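Local coordinates for major capsid protein (Paramecium bursaria Chlorella virus 1, PDB 5TIP) that self-assembles as trimers into the large icosahedral, glycosylated capsid of a double-stranded DNA virus that infects algae, at residues 77-88 and 128-138. Sequence-based numbering, arbitrary orientation.
With FUC (alpha-L-fucopyranose), chain F; GLA (alpha-D-galactopyranose), chain B; XYP (beta-D-xylopyranose), chain C.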
loop_
_atom_site.group_PDB
_atom_site.type_symbol
_atom_site.label_atom_id
_atom_site.label_comp_id
_atom_site.label_asym_id
_atom_site.label_seq_id
_atom_site.Cartn_x
_atom_site.Cartn_y
_atom_site.Cartn_z
ATOM N N LYS A 77 -8.105 -23.953 18.812
ATOM C CA LYS A 77 -7.504 -24.773 17.770
ATOM C C LYS A 77 -7.104 -26.134 18.324
ATOM O O LYS A 77 -6.701 -26.257 19.484
ATOM C CB LYS A 77 -6.288 -24.066 17.163
ATOM C CG LYS A 77 -5.087 -23.935 18.087
ATOM C CD LYS A 77 -4.155 -22.815 17.636
ATOM C CE LYS A 77 -3.748 -22.964 16.178
ATOM N NZ LYS A 77 -2.926 -24.179 15.932
ATOM N N GLY A 78 -7.239 -27.162 17.487
ATOM C CA GLY A 78 -6.916 -28.523 17.863
ATOM C C GLY A 78 -5.656 -29.081 17.249
ATOM O O GLY A 78 -5.403 -30.290 17.383
ATOM N N GLY A 79 -4.847 -28.262 16.575
ATOM C CA GLY A 79 -3.587 -28.702 16.018
ATOM C C GLY A 79 -2.483 -27.707 16.329
ATOM O O GLY A 79 -2.710 -26.674 16.962
ATOM N N ASN A 80 -1.283 -28.041 15.860
ATOM C CA ASN A 80 -0.120 -27.202 16.126
ATOM C C ASN A 80 0.067 -26.148 15.041
ATOM O O ASN A 80 -0.908 -25.697 14.432
ATOM C CB ASN A 80 1.135 -28.064 16.265
ATOM C CG ASN A 80 1.129 -28.894 17.535
ATOM O OD1 ASN A 80 0.716 -28.422 18.596
ATOM N ND2 ASN A 80 1.581 -30.138 17.432
ATOM N N GLY A 81 1.312 -25.753 14.794
ATOM C CA GLY A 81 1.564 -24.673 13.856
ATOM C C GLY A 81 1.254 -25.085 12.427
ATOM O O GLY A 81 1.596 -26.182 11.982
ATOM N N GLY A 82 0.588 -24.188 11.704
ATOM C CA GLY A 82 0.303 -24.418 10.304
ATOM C C GLY A 82 -0.785 -25.426 10.023
ATOM O O GLY A 82 -0.800 -26.021 8.943
ATOM N N THR A 83 -1.703 -25.643 10.964
ATOM C CA THR A 83 -2.772 -26.615 10.786
ATOM C C THR A 83 -4.130 -25.965 10.560
ATOM O O THR A 83 -5.139 -26.673 10.485
ATOM C CB THR A 83 -2.836 -27.557 11.990
ATOM O OG1 THR A 83 -3.023 -26.792 13.187
ATOM C CG2 THR A 83 -1.553 -28.365 12.101
ATOM N N THR A 84 -4.185 -24.641 10.448
ATOM C CA THR A 84 -5.420 -23.933 10.149
ATOM C C THR A 84 -5.189 -22.998 8.972
ATOM O O THR A 84 -4.068 -22.539 8.733
ATOM C CB THR A 84 -5.932 -23.128 11.352
ATOM O OG1 THR A 84 -4.923 -22.203 11.776
ATOM C CG2 THR A 84 -6.285 -24.053 12.508
ATOM N N TYR A 85 -6.264 -22.719 8.234
ATOM C CA TYR A 85 -6.211 -21.803 7.094
ATOM C C TYR A 85 -7.507 -20.999 7.086
ATOM O O TYR A 85 -8.530 -21.471 6.581
ATOM C CB TYR A 85 -6.015 -22.557 5.783
ATOM C CG TYR A 85 -5.712 -21.665 4.600
ATOM C CD1 TYR A 85 -4.519 -20.958 4.529
ATOM C CD2 TYR A 85 -6.610 -21.539 3.548
ATOM C CE1 TYR A 85 -4.232 -20.144 3.451
ATOM C CE2 TYR A 85 -6.330 -20.726 2.462
ATOM C CZ TYR A 85 -5.140 -20.032 2.420
ATOM O OH TYR A 85 -4.853 -19.221 1.345
ATOM N N TYR A 86 -7.449 -19.788 7.635
ATOM C CA TYR A 86 -8.599 -18.896 7.738
ATOM C C TYR A 86 -9.826 -19.602 8.325
ATOM O O TYR A 86 -10.880 -19.655 7.687
ATOM C CB TYR A 86 -8.929 -18.287 6.382
ATOM C CG TYR A 86 -7.848 -17.380 5.833
ATOM C CD1 TYR A 86 -7.840 -16.024 6.125
ATOM C CD2 TYR A 86 -6.833 -17.881 5.029
ATOM C CE1 TYR A 86 -6.853 -15.190 5.628
ATOM C CE2 TYR A 86 -5.841 -17.056 4.528
ATOM C CZ TYR A 86 -5.856 -15.711 4.831
ATOM O OH TYR A 86 -4.871 -14.884 4.335
ATOM N N PRO A 87 -9.719 -20.150 9.541
ATOM C CA PRO A 87 -10.849 -20.927 10.077
ATOM C C PRO A 87 -12.070 -20.077 10.385
ATOM O O PRO A 87 -13.201 -20.532 10.176
ATOM C CB PRO A 87 -10.259 -21.564 11.342
ATOM C CG PRO A 87 -9.190 -20.622 11.763
ATOM C CD PRO A 87 -8.595 -20.089 10.493
ATOM N N ALA A 88 -11.875 -18.852 10.875
ATOM C CA ALA A 88 -13.013 -17.982 11.153
ATOM C C ALA A 88 -13.715 -17.552 9.874
ATOM O O ALA A 88 -14.935 -17.347 9.874
ATOM C CB ALA A 88 -12.557 -16.756 11.937
ATOM N N TYR A 128 -6.167 -8.687 8.082
ATOM C CA TYR A 128 -7.357 -9.512 7.920
ATOM C C TYR A 128 -7.096 -10.955 8.327
ATOM O O TYR A 128 -7.994 -11.614 8.863
ATOM C CB TYR A 128 -7.855 -9.443 6.472
ATOM C CG TYR A 128 -9.020 -10.365 6.173
ATOM C CD1 TYR A 128 -10.318 -10.005 6.509
ATOM C CD2 TYR A 128 -8.822 -11.586 5.541
ATOM C CE1 TYR A 128 -11.386 -10.841 6.235
ATOM C CE2 TYR A 128 -9.885 -12.427 5.262
ATOM C CZ TYR A 128 -11.164 -12.049 5.612
ATOM O OH TYR A 128 -12.220 -12.884 5.333
ATOM N N ARG A 129 -5.882 -11.467 8.093
ATOM C CA ARG A 129 -5.582 -12.826 8.533
ATOM C C ARG A 129 -5.379 -12.895 10.041
ATOM O O ARG A 129 -5.672 -13.927 10.656
ATOM C CB ARG A 129 -4.355 -13.383 7.810
ATOM C CG ARG A 129 -4.166 -14.867 8.076
ATOM C CD ARG A 129 -3.139 -15.524 7.183
ATOM N NE ARG A 129 -3.106 -16.963 7.435
ATOM C CZ ARG A 129 -2.302 -17.820 6.818
ATOM N NH1 ARG A 129 -1.450 -17.393 5.898
ATOM N NH2 ARG A 129 -2.351 -19.110 7.124
ATOM N N ARG A 130 -4.869 -11.824 10.655
ATOM C CA ARG A 130 -4.851 -11.763 12.112
ATOM C C ARG A 130 -6.261 -11.869 12.676
ATOM O O ARG A 130 -6.472 -12.475 13.732
ATOM C CB ARG A 130 -4.199 -10.466 12.590
ATOM C CG ARG A 130 -2.729 -10.308 12.268
ATOM C CD ARG A 130 -2.253 -8.947 12.747
ATOM N NE ARG A 130 -2.301 -8.835 14.202
ATOM C CZ ARG A 130 -2.413 -7.685 14.859
ATOM N NH1 ARG A 130 -2.505 -6.545 14.191
ATOM N NH2 ARG A 130 -2.448 -7.674 16.185
ATOM N N MET A 131 -7.238 -11.284 11.981
ATOM C CA MET A 131 -8.611 -11.270 12.460
ATOM C C MET A 131 -9.340 -12.583 12.218
ATOM O O MET A 131 -10.400 -12.802 12.814
ATOM C CB MET A 131 -9.388 -10.133 11.794
ATOM C CG MET A 131 -8.882 -8.743 12.135
ATOM S SD MET A 131 -9.525 -7.493 11.006
ATOM C CE MET A 131 -11.288 -7.698 11.239
ATOM N N THR A 132 -8.813 -13.458 11.358
ATOM C CA THR A 132 -9.530 -14.667 10.975
ATOM C C THR A 132 -8.697 -15.938 11.095
ATOM O O THR A 132 -9.153 -16.999 10.658
ATOM C CB THR A 132 -10.060 -14.547 9.539
ATOM O OG1 THR A 132 -8.970 -14.288 8.647
ATOM C CG2 THR A 132 -11.078 -13.422 9.429
ATOM N N ASP A 133 -7.498 -15.873 11.673
ATOM C CA ASP A 133 -6.636 -17.047 11.709
ATOM C C ASP A 133 -5.587 -16.872 12.798
ATOM O O ASP A 133 -5.361 -15.768 13.300
ATOM C CB ASP A 133 -5.968 -17.280 10.348
ATOM C CG ASP A 133 -5.440 -18.690 10.188
ATOM O OD1 ASP A 133 -5.477 -19.459 11.171
ATOM O OD2 ASP A 133 -4.987 -19.033 9.075
ATOM N N TRP A 134 -4.954 -17.987 13.161
ATOM C CA TRP A 134 -3.770 -17.971 14.010
ATOM C C TRP A 134 -2.539 -17.758 13.137
ATOM O O TRP A 134 -2.316 -18.509 12.182
ATOM C CB TRP A 134 -3.637 -19.277 14.796
ATOM C CG TRP A 134 -4.597 -19.419 15.940
ATOM C CD1 TRP A 134 -4.442 -18.930 17.203
ATOM C CD2 TRP A 134 -5.850 -20.115 15.930
ATOM N NE1 TRP A 134 -5.523 -19.269 17.978
ATOM C CE2 TRP A 134 -6.402 -19.998 17.221
ATOM C CE3 TRP A 134 -6.561 -20.821 14.956
ATOM C CZ2 TRP A 134 -7.630 -20.558 17.561
ATOM C CZ3 TRP A 134 -7.779 -21.378 15.296
ATOM C CH2 TRP A 134 -8.302 -21.243 16.587
ATOM N N VAL A 135 -1.742 -16.741 13.464
ATOM C CA VAL A 135 -0.622 -16.362 12.609
ATOM C C VAL A 135 0.672 -16.264 13.409
ATOM O O VAL A 135 1.674 -15.736 12.917
ATOM C CB VAL A 135 -0.905 -15.027 11.895
ATOM C CG1 VAL A 135 -2.104 -15.156 10.975
ATOM C CG2 VAL A 135 -1.123 -13.918 12.911
ATOM N N ASN A 136 0.665 -16.767 14.644
ATOM C CA ASN A 136 1.823 -16.669 15.523
ATOM C C ASN A 136 2.273 -18.034 16.039
ATOM O O ASN A 136 2.778 -18.144 17.159
ATOM C CB ASN A 136 1.538 -15.713 16.680
ATOM C CG ASN A 136 1.332 -14.285 16.210
ATOM O OD1 ASN A 136 0.202 -13.804 16.124
ATOM N ND2 ASN A 136 2.425 -13.607 15.885
ATOM N N ASN A 137 2.084 -19.080 15.231
ATOM C CA ASN A 137 2.591 -20.422 15.527
ATOM C C ASN A 137 1.994 -20.987 16.815
ATOM O O ASN A 137 2.675 -21.657 17.593
ATOM C CB ASN A 137 4.121 -20.426 15.596
ATOM C CG ASN A 137 4.760 -19.753 14.398
ATOM O OD1 ASN A 137 4.215 -19.774 13.295
ATOM N ND2 ASN A 137 5.922 -19.147 14.612
ATOM N N GLU A 138 0.713 -20.714 17.046
ATOM C CA GLU A 138 0.065 -21.181 18.261
ATOM C C GLU A 138 -0.087 -22.702 18.247
ATOM O O GLU A 138 -0.130 -23.343 17.193
ATOM C CB GLU A 138 -1.302 -20.516 18.433
ATOM C CG GLU A 138 -1.246 -19.031 18.775
ATOM C CD GLU A 138 -1.171 -18.141 17.547
ATOM O OE1 GLU A 138 -0.793 -18.638 16.465
ATOM O OE2 GLU A 138 -1.494 -16.941 17.663
HETATM C C1 FUC F . 4.704 -24.988 10.423
HETATM C C2 FUC F . 5.245 -26.363 10.782
HETATM C C3 FUC F . 6.590 -26.189 11.476
HETATM C C4 FUC F . 6.411 -25.310 12.708
HETATM C C5 FUC F . 5.767 -23.992 12.288
HETATM C C6 FUC F . 5.531 -23.088 13.491
HETATM O O2 FUC F . 5.388 -27.156 9.601
HETATM O O3 FUC F . 7.146 -27.459 11.831
HETATM O O4 FUC F . 5.589 -26.000 13.657
HETATM O O5 FUC F . 4.527 -24.257 11.635
HETATM C C1 GLA B . 4.976 -28.526 9.692
HETATM C C2 GLA B . 5.437 -29.054 8.338
HETATM C C3 GLA B . 4.537 -28.538 7.226
HETATM C C4 GLA B . 3.077 -28.819 7.553
HETATM C C5 GLA B . 2.731 -28.311 8.948
HETATM C C6 GLA B . 1.295 -28.670 9.306
HETATM O O2 GLA B . 6.785 -28.638 8.092
HETATM O O3 GLA B . 4.883 -29.177 5.994
HETATM O O4 GLA B . 2.830 -30.227 7.482
HETATM O O5 GLA B . 3.613 -28.885 9.910
HETATM O O6 GLA B . 0.428 -28.308 8.227
HETATM C C1 XYP C . 6.190 -26.071 14.930
HETATM C C2 XYP C . 5.092 -26.746 15.741
HETATM C C3 XYP C . 5.640 -27.216 17.083
HETATM C C4 XYP C . 6.900 -28.047 16.878
HETATM C C5 XYP C . 7.887 -27.316 15.975
HETATM O O2 XYP C . 4.014 -25.829 15.955
HETATM O O3 XYP C . 4.650 -28.000 17.758
HETATM O O4 XYP C . 7.511 -28.316 18.146
HETATM O O5 XYP C . 7.247 -27.007 14.738
HETATM O O HOH W 1 -2.322 -20.662 10.102
HETATM O O HOH W 2 -2.010 -15.547 3.489
#
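Asp-133 OD2 accepts three N-H groups. The backbone N of Tyr-86, just before helix 87-91, reaches OD2 at 3.0 Å along a nearly straight bond (167° at the hydrogen), from well above the carboxylate plane. Arg-129 grips the same oxygen side-on through NE (3.2 Å) and NH2, in one salt bridge; NH2 also bonds to Gly-300 O. The other oxygen, OD1, offers its syn lone pair to Thr-84 OG1 at 2.9 Å, so both oxygens tie the carboxylate to residues 84-86 and hold it against rotation. Extended from CG to NE, Arg-129 runs under one face of the Tyr-86 ring, CG 3.6 Å from CE1, its guanidinium tilted 21° from the ring; Thr-132 OG1 meets that ring at its edge. Ala-88 N, in the first turn of helix 87-91, bonds to Thr-132 O. Farther along, Lys-77 runs along one face of Trp-134, the two side chains pointing opposite ways, CD 3.6 Å from the five-membered-ring centroid in a CH-pi contact. Bends at chi3 and chi4 then curl NZ over to Gly-79 O at 2.7 Å and Glu-138 O at 3.2 Å. Next to it, the type II turn Asn-80 to Thr-83 presents Gly-81 N to xylose O2 and Gly-82 O to galactose O6, while Asn-137 touches the fucose methyl: part of a glycan pocket. Within the N-terminal jelly roll of this double jelly-roll protein, helix 109-119 flanks Tyr-85 and Tyr-86, and strand 143-149 backs Ala-88 and Trp-134, Phe-146 meeting the indole edge-to-face.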